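Local coordinates for hypothetical sugar ABC-transporter sugar binding protein (PDB 7BVT), which binds cyclic alpha-maltosyl-1,6-maltose as the solute-binding component of a bacterial sugar ABC transporter, probably handing the sugar on for import, at residues T123-I128 with A368-N373; P136-N141 with G295-M300; G249-G254 with P273-G278. All blocks are in the same frame, centred on the assembly; numbering follows the deposited sequence.

Contact 1 (T123-I128 with A368-N373). With GLC (alpha-D-glucopyranose), chain B.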
loop_
_atom_site.group_PDB
_atom_site.type_symbol
_atom_site.label_atom_id
_atom_site.label_comp_id
_atom_site.label_asym_id
_atom_site.label_seq_id
_atom_site.Cartn_x
_atom_site.Cartn_y
_atom_site.Cartn_z
ATOM N N THR A 123 3.585 9.867 7.369
ATOM C CA THR A 123 4.274 10.367 8.581
ATOM C C THR A 123 3.379 10.094 9.786
ATOM O O THR A 123 3.887 9.765 10.851
ATOM C CB THR A 123 4.709 11.830 8.503
ATOM O OG1 THR A 123 3.564 12.624 8.144
ATOM C CG2 THR A 123 5.870 11.974 7.538
ATOM N N SER A 124 2.064 10.218 9.642
ATOM C CA SER A 124 1.157 9.921 10.783
ATOM C C SER A 124 1.278 8.460 11.195
ATOM O O SER A 124 1.377 8.190 12.396
ATOM C CB SER A 124 -0.260 10.237 10.429
ATOM O OG SER A 124 -0.344 11.646 10.336
ATOM N N PHE A 125 1.232 7.575 10.224
ATOM C CA PHE A 125 1.417 6.125 10.399
ATOM C C PHE A 125 2.725 5.898 11.152
ATOM O O PHE A 125 2.743 5.177 12.135
ATOM C CB PHE A 125 1.429 5.416 9.053
ATOM C CG PHE A 125 1.623 3.932 9.214
ATOM C CD1 PHE A 125 2.872 3.385 9.371
ATOM C CD2 PHE A 125 0.539 3.096 9.416
ATOM C CE1 PHE A 125 3.031 2.044 9.610
ATOM C CE2 PHE A 125 0.692 1.744 9.627
ATOM C CZ PHE A 125 1.956 1.227 9.759
ATOM N N GLY A 126 3.792 6.584 10.744
ATOM C CA GLY A 126 5.142 6.403 11.304
ATOM C C GLY A 126 5.381 7.032 12.659
ATOM O O GLY A 126 6.499 7.027 13.105
ATOM N N THR A 127 4.334 7.609 13.262
ATOM C CA THR A 127 4.407 8.253 14.567
ATOM C C THR A 127 3.925 7.249 15.619
ATOM O O THR A 127 2.729 6.851 15.612
ATOM C CB THR A 127 3.637 9.576 14.584
ATOM O OG1 THR A 127 4.186 10.477 13.622
ATOM C CG2 THR A 127 3.755 10.182 15.961
ATOM N N ILE A 128 4.843 6.808 16.451
ATOM C CA ILE A 128 4.556 5.851 17.552
ATOM C C ILE A 128 5.126 6.415 18.854
ATOM O O ILE A 128 6.282 6.808 18.860
ATOM C CB ILE A 128 5.044 4.427 17.204
ATOM C CG1 ILE A 128 4.303 3.917 15.971
ATOM C CG2 ILE A 128 4.848 3.523 18.412
ATOM C CD1 ILE A 128 4.810 2.625 15.356
ATOM N N ALA A 368 -5.042 9.060 -0.468
ATOM C CA ALA A 368 -4.675 7.708 -0.032
ATOM C C ALA A 368 -4.628 7.696 1.495
ATOM O O ALA A 368 -4.169 8.711 2.172
ATOM C CB ALA A 368 -3.348 7.287 -0.592
ATOM N N HIS A 369 -5.101 6.585 2.048
ATOM C CA HIS A 369 -5.082 6.334 3.494
ATOM C C HIS A 369 -4.012 5.318 3.813
ATOM O O HIS A 369 -3.730 4.501 2.958
ATOM C CB HIS A 369 -6.427 5.796 3.959
ATOM C CG HIS A 369 -7.588 6.712 3.815
ATOM N ND1 HIS A 369 -8.435 6.954 4.868
ATOM C CD2 HIS A 369 -8.113 7.367 2.750
ATOM C CE1 HIS A 369 -9.368 7.784 4.495
ATOM N NE2 HIS A 369 -9.238 8.020 3.201
ATOM N N ALA A 370 -3.511 5.334 5.052
ATOM C CA ALA A 370 -2.695 4.241 5.603
ATOM C C ALA A 370 -3.522 3.413 6.586
ATOM O O ALA A 370 -4.335 3.992 7.304
ATOM C CB ALA A 370 -1.467 4.789 6.315
ATOM N N ARG A 371 -3.237 2.116 6.607
ATOM C CA ARG A 371 -3.725 1.142 7.606
ATOM C C ARG A 371 -3.344 1.625 8.992
ATOM O O ARG A 371 -2.460 2.473 9.192
ATOM C CB ARG A 371 -3.193 -0.223 7.236
ATOM C CG ARG A 371 -3.993 -0.834 6.071
ATOM C CD ARG A 371 -3.316 -1.995 5.391
ATOM N NE ARG A 371 -2.170 -1.504 4.629
ATOM C CZ ARG A 371 -1.274 -2.270 4.047
ATOM N NH1 ARG A 371 -0.259 -1.720 3.377
ATOM N NH2 ARG A 371 -1.447 -3.575 4.042
ATOM N N PRO A 372 -4.064 1.155 10.022
ATOM C CA PRO A 372 -3.745 1.571 11.380
ATOM C C PRO A 372 -2.406 1.007 11.862
ATOM O O PRO A 372 -2.007 -0.106 11.522
ATOM C CB PRO A 372 -4.867 1.001 12.217
ATOM C CG PRO A 372 -5.297 -0.206 11.416
ATOM C CD PRO A 372 -5.181 0.202 9.952
ATOM N N ASN A 373 -1.719 1.836 12.650
ATOM C CA ASN A 373 -0.315 1.590 13.066
ATOM C C ASN A 373 -0.262 0.793 14.379
ATOM O O ASN A 373 0.641 1.005 15.177
ATOM C CB ASN A 373 0.508 2.873 13.090
ATOM C CG ASN A 373 0.086 3.832 14.160
ATOM O OD1 ASN A 373 -0.897 3.574 14.883
ATOM N ND2 ASN A 373 0.819 4.934 14.248
HETATM C C1 GLC B . 1.951 -4.396 -1.365
HETATM C C2 GLC B . 2.188 -3.281 -0.394
HETATM C C3 GLC B . 2.019 -3.771 1.022
HETATM C C4 GLC B . 0.632 -4.423 1.139
HETATM C C5 GLC B . 0.540 -5.596 0.172
HETATM C C6 GLC B . -0.853 -6.248 0.242
HETATM O O2 GLC B . 3.440 -2.697 -0.706
HETATM O O3 GLC B . 2.196 -2.666 1.925
HETATM O O4 GLC B . 0.401 -4.936 2.437
HETATM O O5 GLC B . 0.695 -5.096 -1.133
HETATM O O6 GLC B . -0.740 -7.573 -0.271
#
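Phe125, at the end of helix 120-125, meets the loop 370-373 through CB and one side of its ring. Its CB rests on the methyl of Ala370, CB to CB 4.0 Å. With CG anti to the backbone N (chi1 180°), the ring is placed beside the carbonyl carbon, reaching toward the loop at 371-373. CD2 then comes to 3.1 Å from the backbone O of Arg371, which lies at the ring edge in its plane, where the partly positive C-H groups face a carbonyl. Over one face sits Asn373 CB, 3.8 Å from the ring centroid and displaced toward the rim, a CH-pi contact. CE2 is shared between Arg371 O and Asn373, and CZ meets Asn373 CA and CB, while Val94 and Pro95 of helix 94-100 also touch the Phe125 side chain.

The two side chains slide past each other in opposite directions, so the amide of Asn373 returns to the backbone of Phe125. ND2 donates to Phe125 O at 2.9 Å with a nearly straight N-H (165°), the acceptor lying close to the amide plane; Thr127 O lies 3.0 Å from ND2. Were an alanine here in place of Phe125, the ring beneath Asn373 CB and beside Arg371 O would be gone, and the loop carrying Arg371 would probably be less firmly placed.

That loop matters because Arg371 belongs to the glycan pocket of this solute-binding protein. Its two terminal nitrogens grip neighbouring oxygens of one glucose, NH1 to O3 at 3.0 Å and NH2 to O4 at 2.8 Å, while Glu195 pairs with NH2 and Leu294 O accepts from NH1. The chemistry implies a division of labour: an aromatic ring and an amide hydrogen bond secure the loop, and the guanidinium, held by protein partners, presents N-H groups to sugar oxygens.

Contact 2 (P136-N141 with G295-M300). With GLC (alpha-D-glucopyranose), chain B.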
loop_
_atom_site.group_PDB
_atom_site.type_symbol
_atom_site.label_atom_id
_atom_site.label_comp_id
_atom_site.label_asym_id
_atom_site.label_seq_id
_atom_site.Cartn_x
_atom_site.Cartn_y
_atom_site.Cartn_z
ATOM N N PRO A 136 8.472 6.918 5.115
ATOM C CA PRO A 136 8.429 6.161 3.867
ATOM C C PRO A 136 9.595 6.539 2.955
ATOM O O PRO A 136 9.971 7.673 2.853
ATOM C CB PRO A 136 7.100 6.604 3.260
ATOM C CG PRO A 136 6.893 7.993 3.769
ATOM C CD PRO A 136 7.391 7.902 5.189
ATOM N N VAL A 137 10.137 5.535 2.269
ATOM C CA VAL A 137 11.169 5.717 1.226
ATOM C C VAL A 137 10.690 5.171 -0.101
ATOM O O VAL A 137 11.386 5.396 -1.096
ATOM C CB VAL A 137 12.495 5.077 1.654
ATOM C CG1 VAL A 137 13.064 5.891 2.801
ATOM C CG2 VAL A 137 12.380 3.615 2.010
ATOM N N SER A 138 9.517 4.547 -0.150
ATOM C CA SER A 138 8.817 4.265 -1.425
ATOM C C SER A 138 7.321 4.232 -1.132
ATOM O O SER A 138 6.955 4.148 0.068
ATOM C CB SER A 138 9.231 2.967 -1.999
ATOM O OG SER A 138 8.738 1.896 -1.235
ATOM N N ALA A 139 6.501 4.370 -2.135
ATOM C CA ALA A 139 5.043 4.251 -1.935
ATOM C C ALA A 139 4.427 3.568 -3.139
ATOM O O ALA A 139 5.000 3.509 -4.218
ATOM C CB ALA A 139 4.435 5.607 -1.717
ATOM N N ASN A 140 3.251 3.021 -2.902
ATOM C CA ASN A 140 2.374 2.456 -3.930
ATOM C C ASN A 140 0.945 2.595 -3.411
ATOM O O ASN A 140 0.725 2.959 -2.218
ATOM C CB ASN A 140 2.756 1.018 -4.246
ATOM C CG ASN A 140 2.687 0.080 -3.062
ATOM O OD1 ASN A 140 1.635 -0.042 -2.439
ATOM N ND2 ASN A 140 3.730 -0.691 -2.840
ATOM N N ASN A 141 -0.018 2.399 -4.288
ATOM C CA ASN A 141 -1.428 2.431 -3.899
ATOM C C ASN A 141 -2.257 1.619 -4.877
ATOM O O ASN A 141 -1.751 1.101 -5.887
ATOM C CB ASN A 141 -1.932 3.856 -3.636
ATOM C CG ASN A 141 -2.039 4.700 -4.881
ATOM O OD1 ASN A 141 -2.607 4.287 -5.909
ATOM N ND2 ASN A 141 -1.561 5.919 -4.775
ATOM N N GLY A 295 0.730 1.291 0.190
ATOM C CA GLY A 295 1.783 0.306 0.470
ATOM C C GLY A 295 3.141 0.927 0.337
ATOM O O GLY A 295 3.237 2.139 0.112
ATOM N N GLY A 296 4.141 0.090 0.468
ATOM C CA GLY A 296 5.515 0.506 0.185
ATOM C C GLY A 296 6.415 0.445 1.400
ATOM O O GLY A 296 5.974 -0.019 2.482
ATOM N N GLU A 297 7.664 0.878 1.210
ATOM C CA GLU A 297 8.724 0.645 2.211
ATOM C C GLU A 297 8.947 1.859 3.101
ATOM O O GLU A 297 8.910 2.982 2.595
ATOM C CB GLU A 297 10.021 0.325 1.498
ATOM C CG GLU A 297 10.047 -1.117 1.029
ATOM C CD GLU A 297 9.165 -1.463 -0.161
ATOM O OE1 GLU A 297 9.308 -0.831 -1.203
ATOM O OE2 GLU A 297 8.314 -2.352 -0.007
ATOM N N GLN A 298 9.196 1.593 4.372
ATOM C CA GLN A 298 9.439 2.612 5.399
ATOM C C GLN A 298 10.851 2.384 5.942
ATOM O O GLN A 298 11.181 1.231 6.214
ATOM C CB GLN A 298 8.456 2.461 6.552
ATOM C CG GLN A 298 7.021 2.140 6.137
ATOM C CD GLN A 298 6.396 3.129 5.200
ATOM O OE1 GLN A 298 6.311 4.323 5.507
ATOM N NE2 GLN A 298 5.906 2.674 4.061
ATOM N N ALA A 299 11.578 3.461 6.235
ATOM C CA ALA A 299 12.915 3.327 6.853
ATOM C C ALA A 299 12.762 3.623 8.334
ATOM O O ALA A 299 12.038 4.564 8.674
ATOM C CB ALA A 299 13.908 4.240 6.170
ATOM N N MET A 300 13.496 2.914 9.144
ATOM C CA MET A 300 13.521 2.982 10.629
ATOM C C MET A 300 14.993 2.985 11.074
ATOM O O MET A 300 15.775 2.222 10.486
ATOM C CB MET A 300 12.816 1.766 11.210
ATOM C CG MET A 300 11.323 1.779 10.910
ATOM S SD MET A 300 10.666 0.124 10.962
ATOM C CE MET A 300 10.971 -0.382 9.260
HETATM C C1 GLC B . 1.951 -4.396 -1.365
HETATM C C2 GLC B . 2.188 -3.281 -0.394
HETATM C C3 GLC B . 2.019 -3.771 1.022
HETATM C C4 GLC B . 0.632 -4.423 1.139
HETATM C C5 GLC B . 0.540 -5.596 0.172
HETATM C C6 GLC B . -0.853 -6.248 0.242
HETATM O O2 GLC B . 3.440 -2.697 -0.706
HETATM O O3 GLC B . 2.196 -2.666 1.925
HETATM O O4 GLC B . 0.401 -4.936 2.437
HETATM O O5 GLC B . 0.695 -5.096 -1.133
HETATM O O6 GLC B . -0.740 -7.573 -0.271
HETATM O O HOH W 1 4.767 4.018 1.727
#
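Ser138 lays its hydroxyl against the start of strand 297-300 and uses it twice. OG donates to Glu297 OE1 at 2.8 Å, meeting that oxygen from above the carboxylate plane, and accepts from the backbone N of Glu297 at 2.9 Å. A chi1 of 71° sets OG between its own backbone N and carbonyl carbon, from where it reaches both. The carboxylate is further held by Tyr35 at OE2 and Trp36 at OE1, so this buried acid is surrounded by donors, which would probably favour its charged form. Glu297 O, for its part, takes two backbone N-H groups from one face of its plane, those of Val137 and Ser138.

Toward the sugar, Asn140 and Gly295 form an antiparallel hydrogen-bonded pair, whereas Pro136 and Gln298 form a non-hydrogen-bonded one; the register slips by one residue between them. This break lies in the mixed sheet where 131-147 meets 292-301, consistent with the type II solute-binding-protein fold of this family, and it brings main chain to the glycan pocket. Asn140 ND2 donates to glucose O2 at 2.9 Å in an almost straight bond (174°), and Gly296 N adds a weak bond to the same oxygen. Neither glycine could carry a side chain: a CB on Gly295 would run into Asn140 OD1, and one on Gly296 into Ser138 O, Ala139 CA and, at these backbone angles, the preceding carbonyl.

A water bridges the gap in pairing, donating to Ser138 O and Gly295 O and accepting from Gln298 NE2. The Gln298 chain is bent at chi2 (-57°), which folds its amide back so that NE2 also donates to Gly296 O at 3.1 Å, while OE1 rests 3.3 Å from Pro136 CB. Farther along, Val137 CG1 packs on the methyl of Ala299, 3.8 Å from its CB, beside Ile88 of strand 86-90.

Contact 3 (G249-G254 with P273-G278)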
loop_
_atom_site.group_PDB
_atom_site.type_symbol
_atom_site.label_atom_id
_atom_site.label_comp_id
_atom_site.label_asym_id
_atom_site.label_seq_id
_atom_site.Cartn_x
_atom_site.Cartn_y
_atom_site.Cartn_z
ATOM N N GLY A 249 -8.007 -13.306 -10.113
ATOM C CA GLY A 249 -6.908 -13.572 -11.063
ATOM C C GLY A 249 -7.441 -13.800 -12.463
ATOM O O GLY A 249 -6.613 -13.836 -13.410
ATOM N N GLU A 250 -8.762 -13.865 -12.639
ATOM C CA GLU A 250 -9.350 -13.927 -14.013
ATOM C C GLU A 250 -8.918 -12.727 -14.868
ATOM O O GLU A 250 -8.642 -12.872 -16.092
ATOM C CB GLU A 250 -10.861 -14.063 -13.956
ATOM C CG GLU A 250 -11.311 -15.356 -13.366
ATOM C CD GLU A 250 -10.672 -16.599 -13.972
ATOM O OE1 GLU A 250 -10.843 -16.801 -15.203
ATOM O OE2 GLU A 250 -9.999 -17.344 -13.210
ATOM N N PHE A 251 -8.876 -11.534 -14.276
ATOM C CA PHE A 251 -8.503 -10.293 -14.977
ATOM C C PHE A 251 -7.062 -10.444 -15.456
ATOM O O PHE A 251 -6.772 -10.139 -16.624
ATOM C CB PHE A 251 -8.624 -9.090 -14.029
ATOM C CG PHE A 251 -7.989 -7.859 -14.596
ATOM C CD1 PHE A 251 -8.441 -7.270 -15.763
ATOM C CD2 PHE A 251 -6.866 -7.316 -13.991
ATOM C CE1 PHE A 251 -7.822 -6.145 -16.277
ATOM C CE2 PHE A 251 -6.207 -6.255 -14.553
ATOM C CZ PHE A 251 -6.683 -5.660 -15.693
ATOM N N GLU A 252 -6.189 -10.884 -14.555
ATOM C CA GLU A 252 -4.736 -10.946 -14.833
ATOM C C GLU A 252 -4.452 -11.968 -15.957
ATOM O O GLU A 252 -3.527 -11.718 -16.728
ATOM C CB GLU A 252 -3.981 -11.284 -13.557
ATOM C CG GLU A 252 -4.003 -10.091 -12.603
ATOM C CD GLU A 252 -3.472 -10.353 -11.217
ATOM O OE1 GLU A 252 -2.848 -11.388 -10.997
ATOM O OE2 GLU A 252 -3.709 -9.516 -10.355
ATOM N N LYS A 253 -5.277 -13.002 -16.057
ATOM C CA LYS A 253 -5.239 -14.048 -17.128
ATOM C C LYS A 253 -5.718 -13.504 -18.481
ATOM O O LYS A 253 -5.648 -14.263 -19.441
ATOM C CB LYS A 253 -6.163 -15.216 -16.772
ATOM C CG LYS A 253 -5.725 -16.119 -15.634
ATOM C CD LYS A 253 -6.889 -16.891 -15.047
ATOM C CE LYS A 253 -6.582 -18.328 -14.663
ATOM N NZ LYS A 253 -6.314 -18.480 -13.209
ATOM N N GLY A 254 -6.241 -12.274 -18.575
ATOM C CA GLY A 254 -6.903 -11.777 -19.788
ATOM C C GLY A 254 -8.262 -12.410 -19.973
ATOM O O GLY A 254 -8.765 -12.381 -21.101
ATOM N N PRO A 273 3.012 -6.618 -21.689
ATOM C CA PRO A 273 1.613 -6.636 -21.273
ATOM C C PRO A 273 0.885 -7.900 -21.710
ATOM O O PRO A 273 1.027 -8.330 -22.850
ATOM C CB PRO A 273 1.041 -5.410 -21.979
ATOM C CG PRO A 273 1.890 -5.262 -23.223
ATOM C CD PRO A 273 3.275 -5.679 -22.785
ATOM N N PRO A 274 0.036 -8.500 -20.847
ATOM C CA PRO A 274 -0.677 -9.720 -21.217
ATOM C C PRO A 274 -1.890 -9.383 -22.089
ATOM O O PRO A 274 -2.482 -10.305 -22.628
ATOM C CB PRO A 274 -1.054 -10.306 -19.848
ATOM C CG PRO A 274 -1.320 -9.064 -19.002
ATOM C CD PRO A 274 -0.307 -8.035 -19.486
ATOM N N PHE A 275 -2.237 -8.097 -22.181
ATOM C CA PHE A 275 -3.352 -7.512 -22.977
ATOM C C PHE A 275 -3.281 -5.986 -22.853
ATOM O O PHE A 275 -2.437 -5.540 -22.059
ATOM C CB PHE A 275 -4.723 -8.091 -22.566
ATOM C CG PHE A 275 -5.004 -8.031 -21.080
ATOM C CD1 PHE A 275 -5.428 -6.843 -20.492
ATOM C CD2 PHE A 275 -4.724 -9.101 -20.252
ATOM C CE1 PHE A 275 -5.641 -6.773 -19.118
ATOM C CE2 PHE A 275 -4.912 -9.019 -18.881
ATOM C CZ PHE A 275 -5.376 -7.851 -18.320
ATOM N N GLU A 276 -4.071 -5.253 -23.648
ATOM C CA GLU A 276 -4.182 -3.781 -23.668
ATOM C C GLU A 276 -4.950 -3.404 -22.403
ATOM O O GLU A 276 -6.164 -3.570 -22.350
ATOM C CB GLU A 276 -4.843 -3.224 -24.916
ATOM C CG GLU A 276 -4.995 -1.704 -24.955
ATOM C CD GLU A 276 -3.787 -0.889 -25.417
ATOM O OE1 GLU A 276 -2.791 -1.520 -25.872
ATOM O OE2 GLU A 276 -3.831 0.388 -25.331
ATOM N N PHE A 277 -4.227 -2.918 -21.409
ATOM C CA PHE A 277 -4.855 -2.486 -20.139
ATOM C C PHE A 277 -4.941 -0.972 -20.069
ATOM O O PHE A 277 -4.091 -0.213 -20.601
ATOM C CB PHE A 277 -4.107 -3.078 -18.956
ATOM C CG PHE A 277 -2.753 -2.500 -18.667
ATOM C CD1 PHE A 277 -1.632 -3.024 -19.278
ATOM C CD2 PHE A 277 -2.593 -1.465 -17.754
ATOM C CE1 PHE A 277 -0.379 -2.508 -19.008
ATOM C CE2 PHE A 277 -1.344 -0.954 -17.491
ATOM C CZ PHE A 277 -0.239 -1.458 -18.123
ATOM N N GLY A 278 -5.938 -0.522 -19.307
ATOM C CA GLY A 278 -6.135 0.865 -18.901
ATOM C C GLY A 278 -6.106 0.977 -17.378
ATOM O O GLY A 278 -6.143 -0.075 -16.689
#
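Residues 251-254 turn through a type I beta turn, closed by Gly254 N donating to Phe251 O at 2.9 Å, and come up against the extended chain at Phe275, just ahead of strand 277-280. The closest CA atoms are those of Gly254 and Phe275, and no hydrogen bond joins the segments. Gly254 has positive phi (73°), which favours glycine, and its bare CA lies 3.5 Å from Phe275 CD2.

Phe275 carries the contact. With chi1 at 52°, CG is set between the backbone N and the carbonyl carbon, and the ring is directed into the turn. The CZ and CE1 edge points at the face of Phe251 in an offset edge-to-face stack, centroids 5.2 Å apart and planes at 73°. CZ stands over that face, displaced toward its rim, 3.6 Å from Phe251 CE1. Phe251 O comes in obliquely, 3.1 Å from Phe275 CE2, and Glu252 O lies near the ring plane at the edge. Trp269 of helix 264-271 adds a second edge-to-face partner to Phe275, and Met145 and Asn147 of strand 140-147 touch Phe251.

The contact thus fastens the loop before strand 258-262 to the connection between helix 264-271 and strand 277-280. In its chemistry, the C-H groups of Phe275 meet a pi face and, close by, the backbone oxygens of Phe251 and Glu252, without a salt bridge or a conventional hydrogen bond across it.

From the N terminus, the chain first meets residues 123-128, whose partner comes only at 368-373, so contact 1 closes the widest loop. Inside it, contact 2 joins 136-141 to 295-300, and inside that loop in turn contact 3 joins 249-254 to 273-278; the three nest without crossing. Contacts 1 and 2 lie side by side at the sugar, their centres 11 Å apart, with strands 368-369 and 292-301 adjacent in the sheet and one glucose touched by both. Contact 3 sits about 26 Å from contact 2, centre to centre, at the surface, yet strand 140-147 pairs with both 277-280 and 292-301 and links the two.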